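Local coordinates for protein VP5 (Halorubrum pleomorphic virus 2, PDB 6QGI) that probably mediates fusion of the viral envelope with the membrane of its haloarchaeal host, at residues N294-T306 and T313-D325. Numbering follows the deposited sequence.
Sequences NVPVDAEREATIT and TLPGTFALTDASD
The first torsions of F318 and I305 direct the ring and a methyl toward each other: chi1 of -76° sets the F318 ring beside its own backbone N, and chi1 of 58° wedges CG1 of I305 between N and carbonyl carbon, turning CG2 to the ring. I305 CG2 comes obliquely to F318 CZ at 3.6 Å, and A303 CB approaches the neighbouring CE2 equally closely. F345 of strand 343-355 packs edge-to-face on the same ring, and L448 and F443 of strand 443-450 extend this apolar layer over A303 and I305.

Strands 301-306 and 313-320 are the arms of an antiparallel beta hairpin. Reciprocal N-H to O bonds join A303 with G316 (A303 N to G316 O, 2.8 Å) and I305 with L314 (I305 N to L314 O, 3.1 Å). On the opposite face, T304 CG2 touches P315 CB at 3.7 Å, and T306 lies alongside T313 while its hydroxyl bonds D446.

At E300 the chain turns a corner, and 297-299 pairs only weakly farther along 313-320. D298 N donates almost straight to F318 O (2.9 Å), while a water gives its hydrogens to D298 O and R301 O and accepts from F318 N. R301 NE meets D298 OD1 at 3.0 Å on the syn side, nearly in the guanidinium plane; D298 OD2 takes S461 N. Strand 313-320 thus pairs with both 301-306 and 297-299; the water satisfies polar backbone atoms where direct pairing lapses, and the salt bridge, spanning the turn, probably helps to fix the corner.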
loop_
_atom_site.group_PDB
_atom_site.type_symbol
_atom_site.label_atom_id
_atom_site.label_comp_id
_atom_site.label_asym_id
_atom_site.label_seq_id
_atom_site.Cartn_x
_atom_site.Cartn_y
_atom_site.Cartn_z
ATOM N N ASN A 294 0.179 14.258 -5.873
ATOM C CA ASN A 294 1.238 14.883 -6.669
ATOM C C ASN A 294 2.567 14.088 -6.632
ATOM O O ASN A 294 3.651 14.649 -6.428
ATOM C CB ASN A 294 1.441 16.333 -6.222
ATOM C CG ASN A 294 2.187 17.172 -7.214
ATOM O OD1 ASN A 294 1.901 17.156 -8.419
ATOM N ND2 ASN A 294 3.165 17.917 -6.719
ATOM N N VAL A 295 2.468 12.780 -6.859
ATOM C CA VAL A 295 3.631 11.899 -6.897
ATOM C C VAL A 295 4.136 11.907 -8.353
ATOM O O VAL A 295 3.326 11.642 -9.240
ATOM C CB VAL A 295 3.274 10.479 -6.362
ATOM C CG1 VAL A 295 4.415 9.491 -6.566
ATOM C CG2 VAL A 295 2.871 10.532 -4.888
ATOM N N PRO A 296 5.421 12.262 -8.637
ATOM C CA PRO A 296 5.893 12.278 -10.043
ATOM C C PRO A 296 5.516 11.000 -10.796
ATOM O O PRO A 296 5.685 9.898 -10.267
ATOM C CB PRO A 296 7.407 12.432 -9.909
ATOM C CG PRO A 296 7.592 13.132 -8.615
ATOM C CD PRO A 296 6.494 12.668 -7.705
ATOM N N VAL A 297 4.902 11.156 -11.982
ATOM C CA VAL A 297 4.398 10.039 -12.785
ATOM C C VAL A 297 4.828 10.167 -14.252
ATOM O O VAL A 297 4.963 11.278 -14.768
ATOM C CB VAL A 297 2.833 9.960 -12.689
ATOM C CG1 VAL A 297 2.249 8.966 -13.681
ATOM C CG2 VAL A 297 2.359 9.613 -11.283
ATOM N N ASP A 298 4.992 9.015 -14.924
ATOM C CA ASP A 298 5.234 8.930 -16.353
ATOM C C ASP A 298 4.043 8.198 -16.967
ATOM O O ASP A 298 4.057 6.972 -17.123
ATOM C CB ASP A 298 6.576 8.267 -16.704
ATOM C CG ASP A 298 6.961 8.347 -18.180
ATOM O OD1 ASP A 298 6.058 8.533 -19.030
ATOM O OD2 ASP A 298 8.156 8.226 -18.484
ATOM N N ALA A 299 3.000 8.974 -17.279
ATOM C CA ALA A 299 1.754 8.516 -17.878
ATOM C C ALA A 299 1.910 8.222 -19.374
ATOM O O ALA A 299 1.170 7.398 -19.912
ATOM C CB ALA A 299 0.686 9.579 -17.682
ATOM N N GLU A 300 2.862 8.903 -20.039
ATOM C CA GLU A 300 3.077 8.831 -21.483
ATOM C C GLU A 300 4.026 7.725 -21.966
ATOM O O GLU A 300 4.119 7.532 -23.178
ATOM C CB GLU A 300 3.577 10.183 -22.014
ATOM C CG GLU A 300 2.470 11.053 -22.594
ATOM C CD GLU A 300 1.643 10.462 -23.726
ATOM O OE1 GLU A 300 2.216 9.769 -24.600
ATOM O OE2 GLU A 300 0.415 10.703 -23.742
ATOM N N ARG A 301 4.712 7.000 -21.065
ATOM C CA ARG A 301 5.616 5.943 -21.518
ATOM C C ARG A 301 5.298 4.599 -20.870
ATOM O O ARG A 301 5.551 4.397 -19.679
ATOM C CB ARG A 301 7.088 6.321 -21.304
ATOM C CG ARG A 301 7.662 7.126 -22.462
ATOM C CD ARG A 301 8.588 8.227 -21.986
ATOM N NE ARG A 301 7.840 9.311 -21.345
ATOM C CZ ARG A 301 7.896 10.584 -21.717
ATOM N NH1 ARG A 301 7.167 11.495 -21.082
ATOM N NH2 ARG A 301 8.685 10.963 -22.712
ATOM N N GLU A 302 4.728 3.685 -21.675
ATOM C CA GLU A 302 4.386 2.329 -21.263
ATOM C C GLU A 302 5.651 1.490 -21.296
ATOM O O GLU A 302 6.363 1.463 -22.307
ATOM C CB GLU A 302 3.288 1.725 -22.155
ATOM C CG GLU A 302 2.616 0.505 -21.542
ATOM C CD GLU A 302 1.816 -0.348 -22.505
ATOM O OE1 GLU A 302 0.700 0.069 -22.890
ATOM O OE2 GLU A 302 2.301 -1.445 -22.867
ATOM N N ALA A 303 5.941 0.832 -20.174
ATOM C CA ALA A 303 7.127 0.007 -20.031
ATOM C C ALA A 303 6.770 -1.421 -19.702
ATOM O O ALA A 303 5.928 -1.661 -18.833
ATOM C CB ALA A 303 8.015 0.571 -18.941
ATOM N N THR A 304 7.406 -2.372 -20.401
ATOM C CA THR A 304 7.244 -3.799 -20.140
ATOM C C THR A 304 8.423 -4.180 -19.238
ATOM O O THR A 304 9.577 -3.926 -19.596
ATOM C CB THR A 304 7.140 -4.618 -21.444
ATOM O OG1 THR A 304 8.321 -4.431 -22.224
ATOM C CG2 THR A 304 5.909 -4.261 -22.270
ATOM N N ILE A 305 8.128 -4.689 -18.032
ATOM C CA ILE A 305 9.157 -5.044 -17.047
ATOM C C ILE A 305 9.215 -6.556 -16.824
ATOM O O ILE A 305 8.227 -7.256 -17.040
ATOM C CB ILE A 305 8.971 -4.294 -15.691
ATOM C CG1 ILE A 305 7.577 -4.560 -15.053
ATOM C CG2 ILE A 305 9.256 -2.803 -15.848
ATOM C CD1 ILE A 305 7.466 -4.304 -13.551
ATOM N N THR A 306 10.380 -7.046 -16.386
ATOM C CA THR A 306 10.584 -8.442 -16.023
ATOM C C THR A 306 11.074 -8.446 -14.592
ATOM O O THR A 306 12.139 -7.894 -14.316
ATOM C CB THR A 306 11.548 -9.166 -16.996
ATOM O OG1 THR A 306 10.930 -9.267 -18.273
ATOM C CG2 THR A 306 11.924 -10.574 -16.521
ATOM N N THR A 313 6.537 -11.050 -16.612
ATOM C CA THR A 313 6.495 -9.901 -17.526
ATOM C C THR A 313 5.170 -9.161 -17.358
ATOM O O THR A 313 4.109 -9.791 -17.325
ATOM C CB THR A 313 6.733 -10.323 -18.986
ATOM O OG1 THR A 313 5.856 -11.400 -19.320
ATOM C CG2 THR A 313 8.174 -10.721 -19.256
ATOM N N LEU A 314 5.235 -7.819 -17.241
ATOM C CA LEU A 314 4.061 -6.982 -17.007
ATOM C C LEU A 314 4.183 -5.593 -17.682
ATOM O O LEU A 314 5.123 -4.849 -17.380
ATOM C CB LEU A 314 3.862 -6.835 -15.477
ATOM C CG LEU A 314 2.615 -6.123 -14.950
ATOM C CD1 LEU A 314 1.334 -6.890 -15.284
ATOM C CD2 LEU A 314 2.709 -5.936 -13.456
ATOM N N PRO A 315 3.226 -5.216 -18.569
ATOM C CA PRO A 315 3.290 -3.885 -19.200
ATOM C C PRO A 315 2.551 -2.816 -18.380
ATOM O O PRO A 315 1.409 -3.030 -17.972
ATOM C CB PRO A 315 2.618 -4.108 -20.560
ATOM C CG PRO A 315 1.765 -5.356 -20.389
ATOM C CD PRO A 315 2.053 -5.977 -19.049
ATOM N N GLY A 316 3.191 -1.674 -18.159
ATOM C CA GLY A 316 2.570 -0.595 -17.398
ATOM C C GLY A 316 3.362 0.690 -17.280
ATOM O O GLY A 316 4.474 0.807 -17.801
ATOM N N THR A 317 2.770 1.668 -16.588
ATOM C CA THR A 317 3.355 2.994 -16.378
ATOM C C THR A 317 3.942 3.119 -14.972
ATOM O O THR A 317 3.448 2.499 -14.022
ATOM C CB THR A 317 2.318 4.094 -16.643
ATOM O OG1 THR A 317 1.104 3.771 -15.965
ATOM C CG2 THR A 317 2.051 4.304 -18.132
ATOM N N PHE A 318 5.000 3.941 -14.856
ATOM C CA PHE A 318 5.731 4.193 -13.622
ATOM C C PHE A 318 5.325 5.478 -12.915
ATOM O O PHE A 318 4.948 6.479 -13.536
ATOM C CB PHE A 318 7.239 4.270 -13.889
ATOM C CG PHE A 318 7.947 2.961 -14.115
ATOM C CD1 PHE A 318 8.247 2.121 -13.049
ATOM C CD2 PHE A 318 8.390 2.604 -15.382
ATOM C CE1 PHE A 318 8.941 0.927 -13.256
ATOM C CE2 PHE A 318 9.085 1.414 -15.586
ATOM C CZ PHE A 318 9.355 0.583 -14.522
ATOM N N ALA A 319 5.465 5.429 -11.591
ATOM C CA ALA A 319 5.270 6.519 -10.654
ATOM C C ALA A 319 6.413 6.459 -9.662
ATOM O O ALA A 319 6.751 5.371 -9.180
ATOM C CB ALA A 319 3.924 6.394 -9.957
ATOM N N LEU A 320 7.073 7.593 -9.433
ATOM C CA LEU A 320 8.189 7.653 -8.498
ATOM C C LEU A 320 7.909 8.690 -7.445
ATOM O O LEU A 320 7.525 9.805 -7.799
ATOM C CB LEU A 320 9.499 8.003 -9.232
ATOM C CG LEU A 320 10.123 6.989 -10.202
ATOM C CD1 LEU A 320 11.469 7.471 -10.646
ATOM C CD2 LEU A 320 10.374 5.656 -9.552
ATOM N N THR A 321 8.098 8.338 -6.155
ATOM C CA THR A 321 7.919 9.288 -5.049
ATOM C C THR A 321 9.061 10.312 -5.124
ATOM O O THR A 321 8.858 11.502 -4.873
ATOM C CB THR A 321 7.879 8.579 -3.690
ATOM O OG1 THR A 321 9.139 7.964 -3.461
ATOM C CG2 THR A 321 6.759 7.558 -3.580
ATOM N N ASP A 322 10.255 9.829 -5.505
ATOM C CA ASP A 322 11.462 10.621 -5.677
ATOM C C ASP A 322 12.010 10.394 -7.090
ATOM O O ASP A 322 12.660 9.375 -7.347
ATOM C CB ASP A 322 12.495 10.239 -4.600
ATOM C CG ASP A 322 13.646 11.206 -4.429
ATOM O OD1 ASP A 322 13.801 12.108 -5.282
ATOM O OD2 ASP A 322 14.388 11.068 -3.437
ATOM N N ALA A 323 11.743 11.347 -8.007
ATOM C CA ALA A 323 12.175 11.271 -9.407
ATOM C C ALA A 323 13.710 11.268 -9.551
ATOM O O ALA A 323 14.217 11.105 -10.662
ATOM C CB ALA A 323 11.568 12.412 -10.200
ATOM N N SER A 324 14.440 11.428 -8.413
ATOM C CA SER A 324 15.907 11.398 -8.289
ATOM C C SER A 324 16.425 9.997 -8.584
ATOM O O SER A 324 17.546 9.832 -9.062
ATOM C CB SER A 324 16.327 11.836 -6.893
ATOM O OG SER A 324 17.733 11.853 -6.735
ATOM N N ASP A 325 15.590 8.984 -8.311
ATOM C CA ASP A 325 15.850 7.580 -8.627
ATOM C C ASP A 325 15.837 7.435 -10.142
ATOM O O ASP A 325 16.646 6.693 -10.707
ATOM C CB ASP A 325 14.792 6.681 -7.967
ATOM C CG ASP A 325 14.646 6.844 -6.463
ATOM O OD1 ASP A 325 15.504 7.504 -5.850
ATOM O OD2 ASP A 325 13.674 6.308 -5.900
HETATM O O HOH W 1 6.378 4.999 -17.015
#